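Side-chain contacts in transketolase (Campylobacter jejuni, PDB 3L84), which belongs to the thiamine diphosphate-dependent transketolase family, whose members work as dimers built from three alpha/beta domains per chain: residues S84-D87 / L88-R92; K287-F290 / E291-V294. One frame throughout, in Å; residues are numbered along the deposited sequence. Where two conformers were deposited one is given.

Contact 1 of 2, residues S84-D87 / L88-R92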
loop_
_atom_site.group_PDB
_atom_site.type_symbol
_atom_site.label_atom_id
_atom_site.label_comp_id
_atom_site.label_asym_id
_atom_site.label_seq_id
_atom_site.Cartn_x
_atom_site.Cartn_y
_atom_site.Cartn_z
ATOM N N SER A 84 -35.660 -1.144 -3.018
ATOM C CA SER A 84 -36.958 -0.578 -2.686
ATOM C C SER A 84 -36.857 0.707 -1.878
ATOM O O SER A 84 -35.804 1.066 -1.346
ATOM C CB SER A 84 -37.774 -1.590 -1.903
ATOM O OG SER A 84 -37.236 -1.766 -0.617
ATOM N N LEU A 85 -37.982 1.388 -1.734
ATOM C CA LEU A 85 -38.059 2.533 -0.854
ATOM C C LEU A 85 -37.746 2.137 0.588
ATOM O O LEU A 85 -37.017 2.843 1.281
ATOM C CB LEU A 85 -39.427 3.208 -0.954
ATOM C CG LEU A 85 -39.514 4.613 -0.344
ATOM C CD1 LEU A 85 -38.656 5.624 -1.122
ATOM C CD2 LEU A 85 -40.988 5.054 -0.301
ATOM N N GLU A 86 -38.246 0.999 1.039
ATOM C CA GLU A 86 -37.905 0.521 2.361
ATOM C C GLU A 86 -36.386 0.327 2.519
ATOM O O GLU A 86 -35.819 0.618 3.562
ATOM C CB GLU A 86 -38.631 -0.781 2.697
ATOM C CG GLU A 86 -38.676 -1.076 4.179
ATOM C CD GLU A 86 -39.439 -0.023 5.021
ATOM O OE1 GLU A 86 -40.278 0.761 4.504
ATOM O OE2 GLU A 86 -39.168 0.019 6.233
ATOM N N ASP A 87 -35.738 -0.199 1.485
ATOM C CA ASP A 87 -34.281 -0.337 1.550
ATOM C C ASP A 87 -33.594 1.028 1.775
ATOM O O ASP A 87 -32.654 1.145 2.550
ATOM C CB ASP A 87 -33.744 -0.965 0.255
ATOM C CG ASP A 87 -34.147 -2.405 0.071
ATOM O OD1 ASP A 87 -34.282 -3.167 1.076
ATOM O OD2 ASP A 87 -34.297 -2.824 -1.114
ATOM N N LEU A 88 -34.083 2.050 1.095
ATOM C CA LEU A 88 -33.533 3.397 1.303
ATOM C C LEU A 88 -33.724 3.861 2.752
ATOM O O LEU A 88 -32.848 4.500 3.313
ATOM C CB LEU A 88 -34.150 4.414 0.328
ATOM C CG LEU A 88 -34.088 4.108 -1.180
ATOM C CD1 LEU A 88 -34.601 5.310 -1.978
ATOM C CD2 LEU A 88 -32.658 3.758 -1.598
ATOM N N LYS A 89 -34.858 3.504 3.346
ATOM C CA LYS A 89 -35.131 3.805 4.742
ATOM C C LYS A 89 -34.292 3.016 5.739
ATOM O O LYS A 89 -34.373 3.253 6.922
ATOM C CB LYS A 89 -36.628 3.586 5.025
ATOM C CG LYS A 89 -37.491 4.636 4.380
ATOM C CD LYS A 89 -38.989 4.346 4.504
ATOM C CE LYS A 89 -39.808 5.389 3.710
ATOM N NZ LYS A 89 -41.284 5.168 3.765
ATOM N N ASN A 90 -33.523 2.055 5.248
ATOM C CA ASN A 90 -32.631 1.209 6.033
ATOM C C ASN A 90 -31.155 1.552 5.763
ATOM O O ASN A 90 -30.259 0.761 6.097
ATOM C CB ASN A 90 -32.882 -0.266 5.693
ATOM C CG ASN A 90 -34.248 -0.733 6.127
ATOM O OD1 ASN A 90 -34.865 -0.126 7.014
ATOM N ND2 ASN A 90 -34.736 -1.787 5.509
ATOM N N PHE A 91 -30.887 2.704 5.152
ATOM C CA PHE A 91 -29.540 3.124 4.882
ATOM C C PHE A 91 -28.658 3.023 6.130
ATOM O O PHE A 91 -29.019 3.458 7.212
ATOM C CB PHE A 91 -29.598 4.564 4.372
ATOM C CG PHE A 91 -28.275 5.193 3.999
ATOM C CD1 PHE A 91 -27.478 4.667 2.978
ATOM C CD2 PHE A 91 -27.834 6.360 4.614
ATOM C CE1 PHE A 91 -26.316 5.311 2.576
ATOM C CE2 PHE A 91 -26.682 7.000 4.208
ATOM C CZ PHE A 91 -25.931 6.478 3.190
ATOM N N ARG A 92 -27.518 2.412 5.936
ATOM C CA ARG A 92 -26.477 2.303 6.961
ATOM C C ARG A 92 -26.854 1.455 8.180
ATOM O O ARG A 92 -26.153 1.463 9.177
ATOM C CB ARG A 92 -25.923 3.673 7.374
ATOM C CG ARG A 92 -24.962 4.268 6.348
ATOM C CD ARG A 92 -24.582 5.762 6.620
ATOM N NE ARG A 92 -23.455 6.044 5.765
ATOM C CZ ARG A 92 -22.171 6.060 6.103
ATOM N NH1 ARG A 92 -21.794 6.086 7.359
ATOM N NH2 ARG A 92 -21.244 6.063 5.152
HETATM O O HOH W 1 -41.297 2.484 2.724
HETATM O O HOH W 2 -32.571 -3.261 3.191
#
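Lys89 sets CG beside its backbone N (chi1 -71°) and then runs fully extended, which carries its chain across Glu86 and past Leu85. Glu86 starts the other way, CG beside the carbonyl carbon, and bends at chi2, which turns OE1 back to lie 3.8 Å from Lys89 CD, the two side chains crossing at about a right angle. Their charged ends, Glu86 OE1 and Lys89 NZ, stay 4.6 Å apart, too far for a salt bridge; a water bridges them, donating to the carboxylate and accepting from the ammonium. Lys89 also slants over Leu85, with CE 4.1 Å from Leu85 CG, while Leu85 CD1 meets Leu88 CD1 at 4.2 Å. Leu88 and Phe91 face inward onto Met20 of helix 3-24 and Tyr73 of helix 69-79. In one of two conformers of Asn90, ND2 gives a weak bond to a second water, which donates to Asp87 OD1. Asp87 OD2 receives Ser84 N at 2.9 Å, almost straight (176°) but 34° out of the carboxylate plane on its anti side. In return Asp87 N donates to Ser84 OG at 3.0 Å. These reciprocal bonds make a capping box at the start of the short helix 85-88, from which the chain leaves through a type I turn from Leu88 to Phe91.

Contact 2 of 2, residues K287-F290 / E291-V294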
loop_
_atom_site.group_PDB
_atom_site.type_symbol
_atom_site.label_atom_id
_atom_site.label_comp_id
_atom_site.label_asym_id
_atom_site.label_seq_id
_atom_site.Cartn_x
_atom_site.Cartn_y
_atom_site.Cartn_z
ATOM N N LYS A 287 -40.996 10.498 -11.058
ATOM C CA LYS A 287 -41.182 9.049 -10.921
ATOM C C LYS A 287 -41.270 8.376 -12.298
ATOM O O LYS A 287 -40.560 7.411 -12.584
ATOM C CB LYS A 287 -42.446 8.747 -10.106
ATOM C CG LYS A 287 -42.728 7.268 -9.862
ATOM C CD LYS A 287 -44.104 7.004 -9.276
ATOM C CE LYS A 287 -44.605 5.567 -9.518
ATOM N NZ LYS A 287 -43.772 4.580 -8.772
ATOM N N ILE A 288 -42.131 8.923 -13.145
ATOM C CA ILE A 288 -42.371 8.355 -14.467
ATOM C C ILE A 288 -41.132 8.488 -15.325
ATOM O O ILE A 288 -40.760 7.543 -16.018
ATOM C CB ILE A 288 -43.558 9.065 -15.149
ATOM C CG1 ILE A 288 -44.849 8.804 -14.386
ATOM C CG2 ILE A 288 -43.734 8.633 -16.612
ATOM C CD1 ILE A 288 -45.918 9.769 -14.777
ATOM N N ARG A 289 -40.504 9.651 -15.309
ATOM C CA ARG A 289 -39.339 9.882 -16.147
ATOM C C ARG A 289 -38.155 8.990 -15.757
ATOM O O ARG A 289 -37.569 8.331 -16.621
ATOM C CB ARG A 289 -38.959 11.355 -16.127
ATOM C CG ARG A 289 -37.738 11.729 -16.981
ATOM C CD ARG A 289 -37.848 11.364 -18.467
ATOM N NE ARG A 289 -38.977 11.943 -19.189
ATOM C CZ ARG A 289 -38.990 13.145 -19.764
ATOM N NH1 ARG A 289 -37.964 13.992 -19.663
ATOM N NH2 ARG A 289 -40.063 13.522 -20.436
ATOM N N PHE A 290 -37.810 8.927 -14.479
ATOM C CA PHE A 290 -36.748 8.018 -14.044
ATOM C C PHE A 290 -37.101 6.549 -14.338
ATOM O O PHE A 290 -36.235 5.795 -14.795
ATOM C CB PHE A 290 -36.428 8.172 -12.544
ATOM C CG PHE A 290 -35.485 9.305 -12.194
ATOM C CD1 PHE A 290 -34.176 9.318 -12.660
ATOM C CD2 PHE A 290 -35.891 10.322 -11.347
ATOM C CE1 PHE A 290 -33.285 10.337 -12.276
ATOM C CE2 PHE A 290 -35.024 11.298 -10.960
ATOM C CZ PHE A 290 -33.726 11.310 -11.436
ATOM N N GLU A 291 -38.342 6.120 -14.111
ATOM C CA GLU A 291 -38.651 4.700 -14.260
ATOM C C GLU A 291 -38.747 4.279 -15.746
ATOM O O GLU A 291 -38.729 3.090 -16.059
ATOM C CB GLU A 291 -39.891 4.286 -13.425
ATOM C CG GLU A 291 -41.247 4.720 -13.967
ATOM C CD GLU A 291 -42.441 4.507 -12.994
ATOM O OE1 GLU A 291 -42.246 4.136 -11.808
ATOM O OE2 GLU A 291 -43.597 4.744 -13.411
ATOM N N SER A 292 -38.817 5.236 -16.673
ATOM C CA SER A 292 -38.823 4.892 -18.088
ATOM C C SER A 292 -37.514 4.220 -18.497
ATOM O O SER A 292 -37.484 3.581 -19.538
ATOM C CB SER A 292 -39.095 6.127 -18.939
ATOM O OG SER A 292 -37.998 6.998 -18.918
ATOM N N ALA A 293 -36.461 4.309 -17.675
ATOM C CA ALA A 293 -35.244 3.507 -17.887
ATOM C C ALA A 293 -35.534 2.019 -18.049
ATOM O O ALA A 293 -34.788 1.296 -18.740
ATOM C CB ALA A 293 -34.217 3.723 -16.733
ATOM N N VAL A 294 -36.592 1.535 -17.415
ATOM C CA VAL A 294 -36.976 0.128 -17.527
ATOM C C VAL A 294 -37.340 -0.246 -18.969
ATOM O O VAL A 294 -36.754 -1.175 -19.562
ATOM C CB VAL A 294 -38.113 -0.218 -16.518
ATOM C CG1 VAL A 294 -38.684 -1.634 -16.750
ATOM C CG2 VAL A 294 -37.578 -0.044 -15.063
#
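Glu291 N closes a helical turn on Lys287 O at 3.0 Å, after which the backbone slackens: Ser292 N divides itself between two weak bonds, to Ile288 O and Arg289 O, and Ala293 N bonds to Phe290 O at 3.2 Å. Over the first of these turns, in one of the two conformers of Glu291, Lys287 and Glu291 form a long salt bridge, its hydrogen bond weak, with Lys287 NZ 3.4 Å from Glu291 OE1. In this conformer Glu291 CG sits between its own backbone N and carbonyl carbon (chi1 75°), which presses CG to 3.1 Å from Lys287 O, and the chain, extended beyond CG, carries the carboxylate obliquely across the lysine. Lys287 bends only at its last torsion (chi4 67°), hooking NZ toward the acid, and its CE lies 3.6 Å from Glu291 OE1. The same OE1 also bonds to a glycerol, probably from the crystallisation liquor. Ser292 OG donates to Arg289 O at 2.7 Å, tilted 20° from the carbonyl plane. The Arg289 guanidinium itself turns away to Tyr44, and Phe290 packs inward on Gln9 and Leu13 of helix 3-24. The serine hydroxyl thus adds a short bond to Arg289 O, which the backbone N-H of Ser292 reaches only weakly and which a glycerol hydroxyl also engages, where helix 284-291 gives way to helix 293-310. The lysine-glutamate pair, by contrast, being long and at the surface, probably adds little to the stability of this turn.

Both contacts belong to the thiamine diphosphate binding domain, on the same side of the chain's centre, and they come in series: residues 84-92 close before residues 287-294 open. Their centres are 19 Å apart and their nearest atoms about 9 Å, so they do not touch. Helix 3-24 links them indirectly, since contact 1 packs on its later residues, Met20 to Ala24, and contact 2 on its earlier ones, Ile5 to Leu13. Contact 1 also reaches the dimer interface, where Arg92 forms a salt bridge with Asp449 of the second subunit; no other protein chain touches contact 2. Contact 1 thus touches the partner subunit through its last residue, while contact 2 lies farther from the centre of the chain.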